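Local coordinates for protein phosphatidylglycerophosphatase B (Bacillus subtilis, PDB 6FMX) that removes the terminal phosphate from phosphatidylglycerophosphate to give phosphatidylglycerol in the cell membrane, and also hydrolyses undecaprenyl pyrophosphate, at residues I68-G72 / A73-L77; L78-I81 / V82-A86; R108-N111 / K112-E116; I176-L179 / V180-R184. One frame throughout, in Å; residues are numbered along the deposited sequence.

Contact 1: residues I68-G72 / A73-L77. With OLC ((2R)-2,3-dihydroxypropyl (9Z)-octadec-9-enoate), chain B; OLC ((2R)-2,3-dihydroxypropyl (9Z)-octadec-9-enoate), chain F.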
# COMPACT_ATOMS: atom_id res chain seq x y z
N ILE A 68 -5.19 -9.52 -8.94
CA ILE A 68 -5.34 -8.30 -8.16
C ILE A 68 -4.08 -8.03 -7.34
O ILE A 68 -3.60 -6.89 -7.28
CB ILE A 68 -6.58 -8.40 -7.25
CG1 ILE A 68 -7.86 -8.24 -8.07
CG2 ILE A 68 -6.52 -7.38 -6.10
CD1 ILE A 68 -9.10 -8.48 -7.24
N THR A 69 -3.54 -9.06 -6.70
CA THR A 69 -2.45 -8.85 -5.77
C THR A 69 -1.20 -8.32 -6.48
O THR A 69 -0.40 -7.60 -5.86
CB THR A 69 -2.16 -10.14 -5.00
OG1 THR A 69 -1.57 -9.80 -3.75
CG2 THR A 69 -1.19 -11.04 -5.76
N HIS A 70 -1.06 -8.61 -7.78
CA HIS A 70 0.10 -8.14 -8.53
C HIS A 70 0.13 -6.62 -8.64
O HIS A 70 1.20 -6.04 -8.83
CB HIS A 70 0.11 -8.78 -9.92
CG HIS A 70 1.38 -8.55 -10.69
ND1 HIS A 70 2.61 -9.01 -10.25
CD2 HIS A 70 1.62 -7.92 -11.86
CE1 HIS A 70 3.54 -8.66 -11.11
NE2 HIS A 70 2.97 -8.00 -12.10
N LEU A 71 -1.03 -5.97 -8.54
CA LEU A 71 -1.07 -4.51 -8.53
C LEU A 71 -0.32 -3.93 -7.34
O LEU A 71 0.07 -2.75 -7.38
CB LEU A 71 -2.51 -4.01 -8.53
CG LEU A 71 -3.38 -4.50 -9.69
CD1 LEU A 71 -4.85 -4.27 -9.37
CD2 LEU A 71 -2.99 -3.82 -10.99
N GLY A 72 -0.10 -4.72 -6.29
CA GLY A 72 0.66 -4.29 -5.14
C GLY A 72 2.11 -4.74 -5.14
O GLY A 72 2.85 -4.40 -4.20
N ALA A 73 2.54 -5.49 -6.15
CA ALA A 73 3.89 -6.03 -6.16
C ALA A 73 4.88 -4.95 -6.56
O ALA A 73 4.65 -4.19 -7.51
CB ALA A 73 3.99 -7.22 -7.12
N SER A 74 6.00 -4.88 -5.83
CA SER A 74 7.00 -3.88 -6.16
C SER A 74 7.59 -4.11 -7.54
O SER A 74 8.04 -3.16 -8.19
CB SER A 74 8.10 -3.86 -5.09
OG SER A 74 9.17 -4.69 -5.48
N SER A 75 7.58 -5.36 -8.01
CA SER A 75 8.03 -5.62 -9.37
C SER A 75 7.08 -5.04 -10.42
O SER A 75 7.50 -4.81 -11.55
CB SER A 75 8.19 -7.12 -9.60
OG SER A 75 6.92 -7.74 -9.76
N PHE A 76 5.82 -4.82 -10.06
CA PHE A 76 4.89 -4.13 -10.95
C PHE A 76 4.94 -2.62 -10.77
O PHE A 76 4.88 -1.88 -11.75
CB PHE A 76 3.47 -4.63 -10.69
CG PHE A 76 2.40 -3.85 -11.41
CD1 PHE A 76 2.17 -4.04 -12.76
CD2 PHE A 76 1.60 -2.95 -10.72
CE1 PHE A 76 1.17 -3.33 -13.42
CE2 PHE A 76 0.61 -2.24 -11.36
CZ PHE A 76 0.39 -2.43 -12.72
N LEU A 77 5.07 -2.15 -9.53
CA LEU A 77 4.94 -0.73 -9.26
C LEU A 77 6.16 0.06 -9.70
O LEU A 77 6.02 1.22 -10.10
CB LEU A 77 4.67 -0.49 -7.78
CG LEU A 77 3.28 -0.97 -7.36
CD1 LEU A 77 3.22 -1.08 -5.86
CD2 LEU A 77 2.19 -0.07 -7.88
C18 OLC B . 0.02 11.78 -20.06
C10 OLC B . -1.35 4.82 -17.74
C9 OLC B . -1.25 3.50 -17.73
C17 OLC B . 1.23 10.93 -19.67
C11 OLC B . -0.11 5.72 -17.67
C8 OLC B . 0.11 2.82 -17.63
C24 OLC B . 7.19 -7.57 -13.93
C16 OLC B . 1.26 10.67 -18.16
C12 OLC B . 0.46 5.95 -19.07
C7 OLC B . -0.04 1.31 -17.81
C15 OLC B . 0.47 9.41 -17.83
C13 OLC B . 0.59 7.45 -19.36
C6 OLC B . 1.34 0.67 -17.71
C14 OLC B . 1.27 8.16 -18.20
C5 OLC B . 1.22 -0.76 -17.18
C4 OLC B . 2.26 -0.99 -16.08
C3 OLC B . 3.40 -1.86 -16.58
C2 OLC B . 4.12 -2.49 -15.39
C21 OLC B . 6.24 -5.52 -15.03
C1 OLC B . 5.05 -3.62 -15.83
C22 OLC B . 5.94 -6.94 -14.53
O19 OLC B . 5.80 -3.45 -16.73
O25 OLC B . 6.83 -8.44 -12.89
O23 OLC B . 4.95 -6.88 -13.55
O20 OLC B . 5.01 -4.86 -15.19
C10 OLC F . 14.86 8.87 -7.57
C9 OLC F . 14.74 7.70 -6.94
C11 OLC F . 15.57 10.02 -6.90
C8 OLC F . 15.32 7.53 -5.56
C24 OLC F . 12.14 -5.27 -4.17
C12 OLC F . 14.57 10.87 -6.13
C7 OLC F . 15.67 6.06 -5.34
C6 OLC F . 14.71 5.15 -6.10
C5 OLC F . 14.37 3.91 -5.28
C4 OLC F . 14.36 2.66 -6.16
C3 OLC F . 13.24 1.72 -5.76
C2 OLC F . 13.71 0.71 -4.72
C21 OLC F . 13.22 -3.05 -4.46
C1 OLC F . 13.01 -0.61 -4.94
C22 OLC F . 11.94 -3.76 -4.04
O19 OLC F . 12.29 -0.78 -5.91
O25 OLC F . 12.97 -5.74 -3.10
O23 OLC F . 11.63 -3.44 -2.68
O20 OLC F . 13.18 -1.70 -3.99
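The imidazole of His-70 lies over the CB of Phe-76, which sits 4.0 Å from the ring centroid and 23° off its normal, a CH-pi contact on one face. The two rings themselves meet obliquely, planes at 52°. Phe-76 comes in here because its CG is anti to the backbone N (chi1 171°), which carries the phenyl group back under the turn. There its CE2 runs alongside CD2 of Leu-71, 3.9 Å away, the two side chains pointing the same way. An exchange of Phe-76 for alanine removes the phenyl group, and Leu-71 CD2 and the lipid chain would probably be left without the ring they both touch. The backbone makes a tight turn between two helices at what is probably the extracellular side of the membrane: a type I beta turn from His-70 to Ala-73 joins helix 59-70 to helix 74-92, with Ala-73 as N-cap residue. Ala-73 N donates to His-70 O over 3.0 Å, and Ala-73 O takes the amides of Phe-76 and Leu-77. Leu-77 reaches back as well, its CD2 3.5 Å from Leu-71 O, a carbonyl that is also hydrogen-bonded by Tyr-148. At the edge of the imidazole, near its plane, a monoolein from the crystallisation medium is held by its glycerol: His-70 NE2 donates to O23 over 2.7 Å, and Ser-75 OG shares a hydrogen bond with O25 at 3.2 Å. The same lipid lays C2 against Phe-76 CD1, 3.6 Å apart.

Contact 2: residues L78-I81 / V82-A86. With OLC ((2R)-2,3-dihydroxypropyl (9Z)-octadec-9-enoate), chain B.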
# COMPACT_ATOMS: atom_id res chain seq x y z
N LEU A 78 7.37 -0.52 -9.63
CA LEU A 78 8.54 0.21 -10.09
C LEU A 78 8.45 0.56 -11.58
O LEU A 78 8.61 1.74 -11.92
CB LEU A 78 9.82 -0.57 -9.76
CG LEU A 78 11.13 0.09 -10.19
CD1 LEU A 78 11.18 1.55 -9.75
CD2 LEU A 78 12.33 -0.67 -9.65
N PRO A 79 8.17 -0.39 -12.49
CA PRO A 79 7.97 0.03 -13.89
C PRO A 79 6.77 0.93 -14.08
O PRO A 79 6.79 1.79 -14.96
CB PRO A 79 7.80 -1.30 -14.65
CG PRO A 79 7.50 -2.31 -13.60
CD PRO A 79 8.20 -1.85 -12.37
N LEU A 80 5.71 0.75 -13.29
CA LEU A 80 4.55 1.64 -13.41
C LEU A 80 4.92 3.08 -13.08
O LEU A 80 4.58 4.00 -13.81
CB LEU A 80 3.41 1.16 -12.50
CG LEU A 80 2.17 2.06 -12.59
CD1 LEU A 80 1.60 2.11 -14.00
CD2 LEU A 80 1.10 1.61 -11.59
N ILE A 81 5.63 3.28 -11.96
CA ILE A 81 6.02 4.63 -11.56
C ILE A 81 6.91 5.26 -12.62
O ILE A 81 6.73 6.42 -13.00
CB ILE A 81 6.70 4.59 -10.18
CG1 ILE A 81 5.69 4.20 -9.10
CG2 ILE A 81 7.33 5.94 -9.87
CD1 ILE A 81 6.32 3.74 -7.80
N VAL A 82 7.88 4.48 -13.13
CA VAL A 82 8.80 4.97 -14.14
C VAL A 82 8.06 5.35 -15.42
O VAL A 82 8.38 6.35 -16.07
CB VAL A 82 9.90 3.91 -14.40
CG1 VAL A 82 10.74 4.28 -15.61
CG2 VAL A 82 10.77 3.75 -13.18
N ILE A 83 7.04 4.56 -15.79
CA ILE A 83 6.26 4.85 -16.99
C ILE A 83 5.43 6.11 -16.81
O ILE A 83 5.38 6.98 -17.70
CB ILE A 83 5.36 3.66 -17.35
CG1 ILE A 83 6.17 2.51 -17.95
CG2 ILE A 83 4.25 4.12 -18.29
CD1 ILE A 83 5.47 1.15 -17.84
N ILE A 84 4.74 6.22 -15.68
CA ILE A 84 3.91 7.40 -15.44
C ILE A 84 4.78 8.64 -15.32
O ILE A 84 4.46 9.69 -15.88
CB ILE A 84 3.04 7.18 -14.19
CG1 ILE A 84 2.05 6.03 -14.44
CG2 ILE A 84 2.30 8.46 -13.81
CD1 ILE A 84 1.14 5.73 -13.28
N GLY A 85 5.92 8.51 -14.63
CA GLY A 85 6.81 9.65 -14.49
C GLY A 85 7.38 10.10 -15.82
O GLY A 85 7.49 11.30 -16.09
N ALA A 86 7.75 9.14 -16.67
CA ALA A 86 8.21 9.47 -18.01
C ALA A 86 7.11 10.14 -18.81
O ALA A 86 7.34 11.14 -19.50
CB ALA A 86 8.71 8.21 -18.72
C18 OLC B . 0.02 11.78 -20.06
C10 OLC B . -1.35 4.82 -17.74
C9 OLC B . -1.25 3.50 -17.73
C17 OLC B . 1.23 10.93 -19.67
C11 OLC B . -0.11 5.72 -17.67
C8 OLC B . 0.11 2.82 -17.63
C24 OLC B . 7.19 -7.57 -13.93
C16 OLC B . 1.26 10.67 -18.16
C12 OLC B . 0.46 5.95 -19.07
C7 OLC B . -0.04 1.31 -17.81
C15 OLC B . 0.47 9.41 -17.83
C13 OLC B . 0.59 7.45 -19.36
C6 OLC B . 1.34 0.67 -17.71
C14 OLC B . 1.27 8.16 -18.20
C5 OLC B . 1.22 -0.76 -17.18
C4 OLC B . 2.26 -0.99 -16.08
C3 OLC B . 3.40 -1.86 -16.58
C2 OLC B . 4.12 -2.49 -15.39
C21 OLC B . 6.24 -5.52 -15.03
C1 OLC B . 5.05 -3.62 -15.83
C22 OLC B . 5.94 -6.94 -14.53
O19 OLC B . 5.80 -3.45 -16.73
O25 OLC B . 6.83 -8.44 -12.89
O23 OLC B . 4.95 -6.88 -13.55
O20 OLC B . 5.01 -4.86 -15.19
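Leu-78 O receives the amide of Val-82 at 3.1 Å, and the next three residues repeat the pattern: Pro-79 O takes Ile-83 N, Leu-80 O takes Ile-84 N, and Ile-81 O takes Gly-85 N at 2.8 Å. All four carbonyls in 78-81 are therefore satisfied by amides four residues on. The bond to Leu-80 O is the straightest of the four, 170° at the hydrogen, whereas that from Ile-83 N to Pro-79 O bends to 150°. A proline nitrogen has no hydrogen to give, so the N of Pro-79 makes no bond to the preceding turn and the helix kinks there. This is the transmembrane helix 74-92; in 78-86 every side chain is apolar, and the carbonyls of 78-81 are paired within the helix. Its inner side packs between two neighbours: Ile-81 lies against Met-100 and Phe-104 of helix 96-118, and Leu-80 and Ile-84 against Ile-151 of helix 139-158. Within the helix, the side chains of Leu-80 and Ile-84 run across each other one turn apart, CD1 to CD1 3.7 Å. On Ile-83, CG1 is anti to the carbonyl carbon (chi1 -74°), which folds the branch back over the preceding turn and sets it 3.1 Å from Pro-79 O, beside the acceptor that its own amide occupies. A bound monoolein runs along the helix past Pro-79, Leu-80, Ile-83 and Ile-84. Its ester carbon C1 meets Pro-79 CG at 3.6 Å, its C3 and C4 touch Ile-83 CD1 and Leu-80 CD1, and much further along, C14 passes Ile-84 CA.

Contact 3: residues R108-N111 / K112-E116. With OLC ((2R)-2,3-dihydroxypropyl (9Z)-octadec-9-enoate), chain F; OLC ((2R)-2,3-dihydroxypropyl (9Z)-octadec-9-enoate), chain E; WO4 (tungstate(VI)ion), chain G.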
# COMPACT_ATOMS: atom_id res chain seq x y z
N ARG A 108 9.73 1.11 0.41
CA ARG A 108 10.28 -0.23 0.43
C ARG A 108 11.33 -0.38 1.52
O ARG A 108 11.40 -1.42 2.18
CB ARG A 108 10.88 -0.55 -0.94
CG ARG A 108 9.85 -0.55 -2.06
CD ARG A 108 8.82 -1.63 -1.83
NE ARG A 108 9.45 -2.95 -1.80
CZ ARG A 108 8.93 -4.01 -1.20
NH1 ARG A 108 7.76 -3.92 -0.57
NH2 ARG A 108 9.58 -5.17 -1.23
N LEU A 109 12.14 0.66 1.72
CA LEU A 109 13.16 0.60 2.76
C LEU A 109 12.54 0.50 4.14
O LEU A 109 12.99 -0.30 4.97
CB LEU A 109 14.07 1.83 2.67
CG LEU A 109 15.24 1.90 3.65
CD1 LEU A 109 16.01 0.59 3.64
CD2 LEU A 109 16.16 3.07 3.32
N LEU A 110 11.51 1.30 4.41
CA LEU A 110 10.88 1.29 5.72
C LEU A 110 10.19 -0.04 6.00
O LEU A 110 10.28 -0.58 7.11
CB LEU A 110 9.89 2.45 5.82
CG LEU A 110 9.04 2.62 7.07
CD1 LEU A 110 9.92 2.88 8.30
CD2 LEU A 110 8.04 3.77 6.89
N ASN A 111 9.50 -0.58 5.00
CA ASN A 111 8.84 -1.88 5.17
C ASN A 111 9.85 -2.97 5.50
O ASN A 111 9.63 -3.79 6.40
CB ASN A 111 8.07 -2.23 3.89
CG ASN A 111 7.32 -3.54 4.00
OD1 ASN A 111 7.85 -4.59 3.64
ND2 ASN A 111 6.10 -3.49 4.52
N LYS A 112 10.99 -2.98 4.80
CA LYS A 112 12.02 -3.99 5.04
C LYS A 112 12.60 -3.87 6.44
O LYS A 112 12.77 -4.88 7.14
CB LYS A 112 13.12 -3.87 3.98
CG LYS A 112 14.42 -4.56 4.35
CD LYS A 112 15.28 -4.78 3.12
CE LYS A 112 16.64 -5.37 3.48
NZ LYS A 112 17.47 -4.43 4.30
N VAL A 113 12.89 -2.64 6.88
CA VAL A 113 13.49 -2.44 8.20
C VAL A 113 12.52 -2.86 9.30
O VAL A 113 12.91 -3.53 10.26
CB VAL A 113 13.93 -0.98 8.36
CG1 VAL A 113 14.22 -0.68 9.83
CG2 VAL A 113 15.16 -0.70 7.50
N LEU A 114 11.25 -2.47 9.17
CA LEU A 114 10.27 -2.85 10.19
C LEU A 114 10.04 -4.35 10.21
O LEU A 114 9.88 -4.94 11.29
CB LEU A 114 8.96 -2.12 9.94
CG LEU A 114 9.05 -0.62 10.25
CD1 LEU A 114 7.89 0.11 9.60
CD2 LEU A 114 9.07 -0.41 11.75
N LYS A 115 10.01 -4.99 9.04
CA LYS A 115 9.77 -6.43 9.00
C LYS A 115 10.87 -7.18 9.74
O LYS A 115 10.59 -8.06 10.55
CB LYS A 115 9.68 -6.90 7.55
CG LYS A 115 8.36 -6.59 6.91
CD LYS A 115 7.92 -7.71 6.04
CE LYS A 115 8.31 -7.49 4.61
NZ LYS A 115 7.42 -8.27 3.72
N GLU A 116 12.13 -6.83 9.47
CA GLU A 116 13.25 -7.55 10.06
C GLU A 116 13.42 -7.21 11.53
O GLU A 116 14.01 -7.99 12.29
CB GLU A 116 14.53 -7.23 9.29
CG GLU A 116 14.62 -7.97 7.96
CD GLU A 116 15.48 -7.25 6.94
OE1 GLU A 116 16.28 -6.38 7.33
OE2 GLU A 116 15.34 -7.56 5.74
C10 OLC F . 14.86 8.87 -7.57
C9 OLC F . 14.74 7.70 -6.94
C11 OLC F . 15.57 10.02 -6.90
C8 OLC F . 15.32 7.53 -5.56
C24 OLC F . 12.14 -5.27 -4.17
C12 OLC F . 14.57 10.87 -6.13
C7 OLC F . 15.67 6.06 -5.34
C6 OLC F . 14.71 5.15 -6.10
C5 OLC F . 14.37 3.91 -5.28
C4 OLC F . 14.36 2.66 -6.16
C3 OLC F . 13.24 1.72 -5.76
C2 OLC F . 13.71 0.71 -4.72
C21 OLC F . 13.22 -3.05 -4.46
C1 OLC F . 13.01 -0.61 -4.94
C22 OLC F . 11.94 -3.76 -4.04
O19 OLC F . 12.29 -0.78 -5.91
O25 OLC F . 12.97 -5.74 -3.10
O23 OLC F . 11.63 -3.44 -2.68
O20 OLC F . 13.18 -1.70 -3.99
C18 OLC E . 7.33 18.27 4.68
C10 OLC E . 9.03 11.53 0.42
C9 OLC E . 10.15 10.84 0.33
C17 OLC E . 7.68 16.79 4.69
C11 OLC E . 8.76 12.46 1.59
C8 OLC E . 11.23 10.93 1.41
C24 OLC E . 15.12 -0.19 -1.61
C16 OLC E . 9.19 16.64 4.46
C12 OLC E . 8.62 13.89 1.08
C7 OLC E . 12.60 10.98 0.72
C15 OLC E . 9.45 15.39 3.61
C13 OLC E . 9.94 14.63 1.25
C6 OLC E . 13.61 10.06 1.43
C14 OLC E . 9.75 15.82 2.18
C5 OLC E . 14.45 9.30 0.41
C4 OLC E . 14.94 7.95 0.95
C3 OLC E . 15.16 6.98 -0.23
C2 OLC E . 15.42 5.57 0.30
C21 OLC E . 15.42 2.33 -1.52
C1 OLC E . 15.63 4.59 -0.85
C22 OLC E . 15.01 1.07 -0.76
O19 OLC E . 15.53 4.95 -1.97
O25 OLC E . 15.19 -1.28 -0.73
O23 OLC E . 15.85 0.91 0.35
O20 OLC E . 15.93 3.25 -0.59
W WO4 G . 4.29 -9.04 1.38
O1 WO4 G . 4.00 -11.06 1.39
O2 WO4 G . 5.12 -8.41 3.13
O3 WO4 G . 5.66 -8.58 -0.06
O4 WO4 G . 2.50 -8.17 1.16
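The first phosphatase sequence motif begins at Lys-115, near the probably extracellular end of transmembrane helix 96-118, and this turn of helix presents that lysine to the tungstate in the active site of a PAP2-family phosphatase. Lys-115 crosses the side chain of Asn-111 obliquely, its CE 3.1 Å from Asn-111 OD1, while Asn-111 ND2 donates to Pro-137 O. Bends at chi2 and chi3 turn the lysine chain toward the pocket, where NZ meets tungstate O2 and is also hydrogen-bonded by Ser-133. On another side, Leu-110 and Leu-114 lie alongside each other, CD1 to CD1 3.7 Å. Four successive backbone bonds join the segments, from Lys-112 N to Arg-108 O through Lys-115 N to Asn-111 O, the last 2.9 Å long. Turns of about -60° at both chi2 and chi3 of Arg-108 bring its guanidinium edge to a monoolein glycerol, and its NH1 binds Asn-143 OD1. With Arg-108 cut back to alanine, Asn-143 OD1 and the lipid hydroxyl would probably lose the donors described here. That hydroxyl, O23, sits a very short 2.4 Å from Arg-108 NE, a length to be taken with caution, and has a second, weak bond from NH2 at 3.0 Å.

Contact 4: residues I176-L179 / V180-R184. With WO4 (tungstate(VI)ion), chain G.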
# COMPACT_ATOMS: atom_id res chain seq x y z
N ILE A 176 -8.27 0.30 -5.39
CA ILE A 176 -7.17 -0.58 -5.77
C ILE A 176 -6.37 -1.00 -4.53
O ILE A 176 -6.09 -2.19 -4.33
CB ILE A 176 -6.26 0.10 -6.81
CG1 ILE A 176 -6.96 0.23 -8.15
CG2 ILE A 176 -4.98 -0.69 -6.99
CD1 ILE A 176 -6.11 0.98 -9.18
N ALA A 177 -6.01 -0.03 -3.70
CA ALA A 177 -5.22 -0.35 -2.51
C ALA A 177 -5.98 -1.29 -1.58
O ALA A 177 -5.41 -2.26 -1.06
CB ALA A 177 -4.82 0.93 -1.77
N VAL A 178 -7.27 -1.01 -1.35
CA VAL A 178 -8.07 -1.88 -0.49
C VAL A 178 -8.12 -3.29 -1.06
O VAL A 178 -7.97 -4.28 -0.32
CB VAL A 178 -9.48 -1.28 -0.31
CG1 VAL A 178 -10.41 -2.30 0.35
CG2 VAL A 178 -9.40 -0.02 0.52
N LEU A 179 -8.31 -3.41 -2.37
CA LEU A 179 -8.38 -4.73 -3.00
C LEU A 179 -7.06 -5.47 -2.87
O LEU A 179 -7.04 -6.68 -2.63
CB LEU A 179 -8.78 -4.59 -4.47
CG LEU A 179 -10.25 -4.28 -4.73
CD1 LEU A 179 -10.49 -4.02 -6.19
CD2 LEU A 179 -11.15 -5.39 -4.22
N VAL A 180 -5.93 -4.76 -3.05
CA VAL A 180 -4.64 -5.40 -2.85
C VAL A 180 -4.53 -5.94 -1.43
O VAL A 180 -4.15 -7.10 -1.21
CB VAL A 180 -3.50 -4.42 -3.19
CG1 VAL A 180 -2.19 -4.89 -2.55
CG2 VAL A 180 -3.34 -4.29 -4.68
N GLY A 181 -4.88 -5.11 -0.44
CA GLY A 181 -4.84 -5.57 0.94
C GLY A 181 -5.75 -6.77 1.18
O GLY A 181 -5.37 -7.73 1.85
N ILE A 182 -6.98 -6.71 0.66
CA ILE A 182 -7.91 -7.83 0.81
C ILE A 182 -7.29 -9.10 0.25
O ILE A 182 -7.40 -10.19 0.83
CB ILE A 182 -9.25 -7.53 0.13
CG1 ILE A 182 -10.06 -6.49 0.92
CG2 ILE A 182 -10.06 -8.80 -0.08
CD1 ILE A 182 -11.24 -5.95 0.09
N SER A 183 -6.61 -8.97 -0.90
CA SER A 183 -6.03 -10.12 -1.59
C SER A 183 -4.93 -10.78 -0.77
O SER A 183 -4.77 -12.00 -0.82
CB SER A 183 -5.50 -9.69 -2.96
OG SER A 183 -4.22 -9.07 -2.86
N ARG A 184 -4.16 -10.00 0.01
CA ARG A 184 -3.13 -10.63 0.84
C ARG A 184 -3.74 -11.49 1.94
O ARG A 184 -3.17 -12.52 2.31
CB ARG A 184 -2.21 -9.57 1.48
CG ARG A 184 -1.70 -8.51 0.50
CD ARG A 184 -1.01 -9.17 -0.69
NE ARG A 184 0.27 -9.78 -0.34
CZ ARG A 184 0.95 -10.58 -1.14
NH1 ARG A 184 0.48 -10.89 -2.35
NH2 ARG A 184 2.11 -11.09 -0.75
W WO4 G . 4.29 -9.04 1.38
O1 WO4 G . 4.00 -11.06 1.39
O2 WO4 G . 5.12 -8.41 3.13
O3 WO4 G . 5.66 -8.58 -0.06
O4 WO4 G . 2.50 -8.17 1.16
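Ile-182 laps back over Val-178, its CD1 3.8 Å from Val-178 CG1, the two branches crossing on the surface of the helix. Having CG1 of Ile-182 anti to the carbonyl carbon (chi1 -73°) sends that branch back along the helix, so CD1 also comes within 4.3 Å of Leu-179 CD2. Beneath the side chains, Val-180 N, Gly-181 N, Ile-182 N and Ser-183 N donate in turn to the carbonyls of Ile-176, Ala-177, Val-178 and Leu-179. The shortest, from Ile-182 N to Val-178 O, is 2.8 Å.

The segments belong to transmembrane helix 166-186, and motif III of the phosphatase signature starts at Ser-183, where the apolar helix turns into the catalytic pocket. Ala-177, one turn before Gly-181, packs on Ala-144 of helix 139-158. Leu-179 and Ile-182 instead touch Ile-68 and Met-65 of helix 59-70. Ser-183 turns its hydroxyl inward to Val-180 O, 2.6 Å from OG, and that carbonyl also accepts Arg-184 N, so two donors grip one buried oxygen. Arg-184 bends at chi2 and chi3 and brings the edge of its guanidinium to the tungstate: O1 lies near the guanidinium plane, with NH2 donating over 2.9 Å at 145°. NE adds a weak bond of 3.1 Å to tungstate O4. The third nitrogen, NH1, is held by Thr-69 OG1, which also bonds Ser-183 OG; this second-shell threonine is likely to fix the rotation of the guanidinium. The phosphate-mimicking anion is further held by Arg-122, Ser-138 and the backbone amides of Gly-139 and His-140.

In the fold
Contacts 3 and 4 approach the tungstate from different helices: their centres are about 19 Å apart and their nearest atoms about 7 Å, yet Lys-115 of one and Arg-184 of the other both bond the same anion. Contact 1 joins the two directly. It lies about 10 Å from contact 4 between centres, with Thr-69 OG1 2.7 Å from Arg-184 NH1, and on its other flank Ser-74 CB packs 3.7 Å from Arg-108 NE of contact 3. Ala-73 comes about 4 Å, side chain to side chain, from His-140, the assigned proton donor. Contact 2 continues helix 74-92 into the membrane and shares a monoolein with contact 1; the side chain of Leu-78 is about 13 Å from the tungstate.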